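Local coordinates for protein cDNA FLJ56608, highly similar to Homo sapiens chloride channel, calcium activated, family member 1 (CLCA1), mRNA (Homo sapiens, PDB 6PYO) that may help mediate calcium-activated chloride conductance and mucus production by goblet cells, and is represented here by its calcium-binding von Willebrand factor A domain, at residues V49-L61 against G84-I98. Sequence-based numbering, arbitrary orientation.
Sequences VTFDSAAHVQSEL and GTSICSGLRSAFTVI. With CA (calcium ion), chain C.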
loop_
_atom_site.group_PDB
_atom_site.type_symbol
_atom_site.label_atom_id
_atom_site.label_comp_id
_atom_site.label_asym_id
_atom_site.label_seq_id
_atom_site.Cartn_x
_atom_site.Cartn_y
_atom_site.Cartn_z
ATOM N N VAL A 49 3.573 -3.057 4.110
ATOM C CA VAL A 49 3.370 -4.441 3.702
ATOM C C VAL A 49 3.894 -4.590 2.284
ATOM O O VAL A 49 3.562 -3.779 1.424
ATOM C CB VAL A 49 1.881 -4.823 3.774
ATOM C CG1 VAL A 49 1.613 -6.162 3.114
ATOM C CG2 VAL A 49 1.427 -4.790 5.222
ATOM N N THR A 50 4.749 -5.597 2.046
ATOM C CA THR A 50 5.033 -6.058 0.692
ATOM C C THR A 50 4.207 -7.301 0.382
ATOM O O THR A 50 3.686 -7.990 1.260
ATOM C CB THR A 50 6.506 -6.397 0.477
ATOM O OG1 THR A 50 6.920 -7.220 1.550
ATOM C CG2 THR A 50 7.347 -5.145 0.411
ATOM N N PHE A 51 4.092 -7.612 -0.888
ATOM C CA PHE A 51 3.331 -8.813 -1.172
ATOM C C PHE A 51 3.818 -9.389 -2.490
ATOM O O PHE A 51 4.191 -8.639 -3.404
ATOM C CB PHE A 51 1.819 -8.566 -1.207
ATOM C CG PHE A 51 1.376 -7.724 -2.358
ATOM C CD1 PHE A 51 1.026 -8.306 -3.582
ATOM C CD2 PHE A 51 1.295 -6.347 -2.221
ATOM C CE1 PHE A 51 0.618 -7.519 -4.644
ATOM C CE2 PHE A 51 0.897 -5.547 -3.272
ATOM C CZ PHE A 51 0.549 -6.128 -4.481
ATOM N N ASP A 52 3.867 -10.714 -2.511
ATOM C CA ASP A 52 3.884 -11.493 -3.790
ATOM C C ASP A 52 2.580 -12.283 -3.789
ATOM O O ASP A 52 1.506 -11.686 -3.787
ATOM C CB ASP A 52 5.162 -12.309 -3.901
ATOM C CG ASP A 52 5.650 -12.869 -2.563
ATOM O OD1 ASP A 52 4.901 -13.645 -1.913
ATOM O OD2 ASP A 52 6.782 -12.525 -2.158
ATOM N N SER A 53 2.646 -13.621 -3.810
ATOM C CA SER A 53 1.477 -14.469 -3.573
ATOM C C SER A 53 1.007 -14.417 -2.125
ATOM O O SER A 53 -0.138 -14.776 -1.849
ATOM C CB SER A 53 1.786 -15.943 -3.968
ATOM O OG SER A 53 2.903 -16.474 -3.259
ATOM N N ALA A 54 1.843 -13.943 -1.209
ATOM C CA ALA A 54 1.481 -13.738 0.187
ATOM C C ALA A 54 2.016 -12.381 0.641
ATOM O O ALA A 54 2.881 -11.782 -0.008
ATOM C CB ALA A 54 2.046 -14.879 1.067
ATOM N N ALA A 55 1.539 -11.911 1.788
ATOM C CA ALA A 55 1.926 -10.597 2.307
ATOM C C ALA A 55 3.042 -10.717 3.340
ATOM O O ALA A 55 3.055 -11.653 4.140
ATOM C CB ALA A 55 0.736 -9.878 2.948
ATOM N N HIS A 56 3.949 -9.741 3.345
ATOM C CA HIS A 56 5.058 -9.690 4.292
ATOM C C HIS A 56 5.023 -8.335 4.989
ATOM O O HIS A 56 5.218 -7.290 4.355
ATOM C CB HIS A 56 6.391 -9.951 3.573
ATOM C CG HIS A 56 6.324 -11.118 2.626
ATOM N ND1 HIS A 56 6.250 -12.426 3.059
ATOM C CD2 HIS A 56 6.248 -11.166 1.273
ATOM C CE1 HIS A 56 6.141 -13.226 2.013
ATOM N NE2 HIS A 56 6.150 -12.489 0.918
ATOM N N VAL A 57 4.773 -8.346 6.295
ATOM C CA VAL A 57 4.778 -7.091 7.053
ATOM C C VAL A 57 6.214 -6.595 7.154
ATOM O O VAL A 57 7.027 -7.200 7.847
ATOM C CB VAL A 57 4.158 -7.260 8.441
ATOM C CG1 VAL A 57 4.111 -5.897 9.180
ATOM C CG2 VAL A 57 2.731 -7.836 8.306
ATOM N N GLN A 58 6.549 -5.515 6.431
ATOM C CA GLN A 58 7.852 -4.908 6.635
ATOM C C GLN A 58 7.856 -4.025 7.880
ATOM O O GLN A 58 8.889 -3.873 8.530
ATOM C CB GLN A 58 8.276 -4.078 5.422
ATOM C CG GLN A 58 8.357 -4.816 4.166
ATOM C CD GLN A 58 9.335 -6.015 4.274
ATOM O OE1 GLN A 58 10.384 -5.904 4.882
ATOM N NE2 GLN A 58 8.967 -7.138 3.704
ATOM N N SER A 59 6.725 -3.419 8.223
ATOM C CA SER A 59 6.669 -2.592 9.429
ATOM C C SER A 59 5.236 -2.492 9.927
ATOM O O SER A 59 4.314 -2.187 9.152
ATOM C CB SER A 59 7.229 -1.192 9.192
ATOM O OG SER A 59 7.099 -0.395 10.361
ATOM N N GLU A 60 5.058 -2.807 11.208
ATOM C CA GLU A 60 3.858 -2.447 11.925
ATOM C C GLU A 60 3.695 -0.927 11.893
ATOM O O GLU A 60 4.590 -0.175 11.486
ATOM C CB GLU A 60 3.941 -2.941 13.369
ATOM C CG GLU A 60 4.237 -4.431 13.497
ATOM C CD GLU A 60 2.998 -5.299 13.352
ATOM O OE1 GLU A 60 3.033 -6.461 13.824
ATOM O OE2 GLU A 60 1.997 -4.828 12.752
ATOM N N LEU A 61 2.549 -0.473 12.347
ATOM C CA LEU A 61 2.335 0.964 12.422
ATOM C C LEU A 61 3.417 1.583 13.289
ATOM O O LEU A 61 3.603 1.191 14.440
ATOM C CB LEU A 61 0.963 1.266 12.993
ATOM C CG LEU A 61 -0.243 0.982 12.103
ATOM C CD1 LEU A 61 -1.468 1.506 12.860
ATOM C CD2 LEU A 61 -0.090 1.628 10.728
ATOM N N GLY A 84 4.544 -14.768 -7.018
ATOM C CA GLY A 84 3.259 -14.526 -7.624
ATOM C C GLY A 84 2.625 -13.266 -7.069
ATOM O O GLY A 84 3.216 -12.507 -6.299
ATOM N N THR A 85 1.382 -13.063 -7.463
ATOM C CA THR A 85 0.675 -11.818 -7.245
ATOM C C THR A 85 -0.614 -12.086 -6.484
ATOM O O THR A 85 -1.436 -12.888 -6.929
ATOM C CB THR A 85 0.352 -11.136 -8.557
ATOM O OG1 THR A 85 1.563 -10.894 -9.284
ATOM C CG2 THR A 85 -0.328 -9.779 -8.264
ATOM N N SER A 86 -0.801 -11.387 -5.346
ATOM C CA SER A 86 -2.111 -11.351 -4.691
ATOM C C SER A 86 -2.290 -9.975 -4.026
ATOM O O SER A 86 -1.897 -9.762 -2.877
ATOM C CB SER A 86 -2.265 -12.489 -3.693
ATOM O OG SER A 86 -3.515 -12.402 -3.032
ATOM N N ILE A 87 -2.913 -9.053 -4.765
ATOM C CA ILE A 87 -3.254 -7.758 -4.180
ATOM C C ILE A 87 -4.067 -7.969 -2.917
ATOM O O ILE A 87 -3.842 -7.314 -1.889
ATOM C CB ILE A 87 -3.990 -6.872 -5.202
ATOM C CG1 ILE A 87 -2.970 -6.404 -6.241
ATOM C CG2 ILE A 87 -4.668 -5.715 -4.471
ATOM C CD1 ILE A 87 -3.529 -5.568 -7.350
ATOM N N CYS A 88 -5.009 -8.914 -2.960
ATOM C CA CYS A 88 -5.919 -9.091 -1.839
ATOM C C CYS A 88 -5.188 -9.543 -0.596
ATOM O O CYS A 88 -5.526 -9.100 0.509
ATOM C CB CYS A 88 -7.048 -10.065 -2.201
ATOM S SG CYS A 88 -8.330 -9.275 -3.253
ATOM N N SER A 89 -4.168 -10.410 -0.740
ATOM C CA SER A 89 -3.365 -10.767 0.429
ATOM C C SER A 89 -2.707 -9.538 1.044
ATOM O O SER A 89 -2.566 -9.446 2.271
ATOM C CB SER A 89 -2.250 -11.769 0.078
ATOM O OG SER A 89 -2.750 -12.858 -0.663
ATOM N N GLY A 90 -2.188 -8.643 0.190
ATOM C CA GLY A 90 -1.540 -7.452 0.689
ATOM C C GLY A 90 -2.510 -6.534 1.413
ATOM O O GLY A 90 -2.186 -5.993 2.468
ATOM N N LEU A 91 -3.734 -6.380 0.877
ATOM C CA LEU A 91 -4.719 -5.517 1.530
ATOM C C LEU A 91 -5.209 -6.119 2.847
ATOM O O LEU A 91 -5.300 -5.418 3.864
ATOM C CB LEU A 91 -5.884 -5.237 0.589
ATOM C CG LEU A 91 -5.551 -4.521 -0.712
ATOM C CD1 LEU A 91 -6.783 -4.403 -1.603
ATOM C CD2 LEU A 91 -4.933 -3.141 -0.444
ATOM N N ARG A 92 -5.505 -7.416 2.867
ATOM C CA ARG A 92 -5.892 -8.056 4.125
ATOM C C ARG A 92 -4.809 -7.872 5.177
ATOM O O ARG A 92 -5.098 -7.579 6.347
ATOM C CB ARG A 92 -6.172 -9.555 3.901
ATOM C CG ARG A 92 -7.554 -9.892 3.343
ATOM C CD ARG A 92 -7.590 -11.272 2.655
ATOM N NE ARG A 92 -8.719 -11.346 1.732
ATOM C CZ ARG A 92 -8.782 -12.124 0.657
ATOM N NH1 ARG A 92 -7.776 -12.928 0.349
ATOM N NH2 ARG A 92 -9.860 -12.079 -0.116
ATOM N N SER A 93 -3.545 -8.072 4.786
ATOM C CA SER A 93 -2.460 -7.865 5.742
ATOM C C SER A 93 -2.394 -6.412 6.223
ATOM O O SER A 93 -2.156 -6.148 7.406
ATOM C CB SER A 93 -1.147 -8.288 5.103
ATOM O OG SER A 93 -0.069 -7.995 5.943
ATOM N N ALA A 94 -2.605 -5.449 5.324
ATOM C CA ALA A 94 -2.646 -4.050 5.746
ATOM C C ALA A 94 -3.731 -3.825 6.798
ATOM O O ALA A 94 -3.510 -3.151 7.820
ATOM C CB ALA A 94 -2.850 -3.164 4.523
ATOM N N PHE A 95 -4.916 -4.384 6.561
ATOM C CA PHE A 95 -6.014 -4.228 7.515
ATOM C C PHE A 95 -5.648 -4.816 8.868
ATOM O O PHE A 95 -5.940 -4.221 9.914
ATOM C CB PHE A 95 -7.304 -4.876 6.987
ATOM C CG PHE A 95 -7.850 -4.230 5.739
ATOM C CD1 PHE A 95 -7.443 -2.971 5.364
ATOM C CD2 PHE A 95 -8.767 -4.899 4.933
ATOM C CE1 PHE A 95 -7.939 -2.367 4.194
ATOM C CE2 PHE A 95 -9.251 -4.318 3.781
ATOM C CZ PHE A 95 -8.838 -3.039 3.413
ATOM N N THR A 96 -5.012 -5.987 8.873
ATOM C CA THR A 96 -4.530 -6.556 10.134
ATOM C C THR A 96 -3.498 -5.648 10.795
ATOM O O THR A 96 -3.485 -5.489 12.027
ATOM C CB THR A 96 -3.918 -7.937 9.872
ATOM O OG1 THR A 96 -4.834 -8.706 9.092
ATOM C CG2 THR A 96 -3.634 -8.665 11.169
ATOM N N VAL A 97 -2.611 -5.047 9.990
ATOM C CA VAL A 97 -1.581 -4.196 10.565
ATOM C C VAL A 97 -2.245 -3.011 11.247
ATOM O O VAL A 97 -1.901 -2.647 12.376
ATOM C CB VAL A 97 -0.577 -3.760 9.479
ATOM C CG1 VAL A 97 0.199 -2.509 9.929
ATOM C CG2 VAL A 97 0.360 -4.939 9.104
ATOM N N ILE A 98 -3.257 -2.435 10.589
ATOM C CA ILE A 98 -3.896 -1.248 11.131
ATOM C C ILE A 98 -4.663 -1.605 12.378
ATOM O O ILE A 98 -4.541 -0.942 13.418
ATOM C CB ILE A 98 -4.803 -0.597 10.082
ATOM C CG1 ILE A 98 -3.937 -0.011 8.958
ATOM C CG2 ILE A 98 -5.594 0.517 10.754
ATOM C CD1 ILE A 98 -4.708 0.228 7.681
HETATM CA CA CA C . 2.557 -9.504 -10.591
HETATM O O HOH W 1 5.006 -16.450 -4.798
HETATM O O HOH W 2 0.565 -2.373 13.484
HETATM O O HOH W 3 1.080 -10.273 -12.323
HETATM O O HOH W 4 1.458 -7.490 -10.011
#
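F51 of strand 49-51 packs against the first turn of helix 87-98, and its side chain follows that turn from CB to tip. CB rests 4.0 Å from G90 CA, where the helix has no side chain to hold the strand off. A chi1 of 68° tucks CG over the backbone and swings the ring toward the start of the helix. CD1 comes within 3.3 Å of S86 O, an oblique approach; CE1 lies by I87 N with T85 CG2 at the ring edge, and CZ runs alongside I87 CG1 at 3.9 Å. L111 of strand 108-113 touches both.

Further along the helix, A55 CB presses tightly on S93 CB at 3.3 Å. The methyls of V57 and V97 then meet tip to tip, CG2 to CG2, while V49 CG2 slides past V97 and also touches S93 OG. V97 CG1 packs on L61 CG, and one water joins E60 OE2, L61 N and V97 O.

At the hairpin turn polar atoms take over. The N-H of S86, the N-cap residue, donates a weak hydrogen bond to D52 O (2.8 Å, 126°), and D52 OD1 accepts from A54 N in an Asx turn. D52 OD2 accepts from H56 NE2 and forms a salt bridge with K15. Next to S86, T85 OG1, two waters and the hydroxyls of S16 and S18 bind calcium in the metal-ion-dependent adhesion site (MIDAS) arrangement. Small residues S89, G90 and S93, followed by V97, thus let the helix approach the edge hairpin of the mixed sheet in this Rossmann-like VWA fold closely, while polar atoms gather at the metal end.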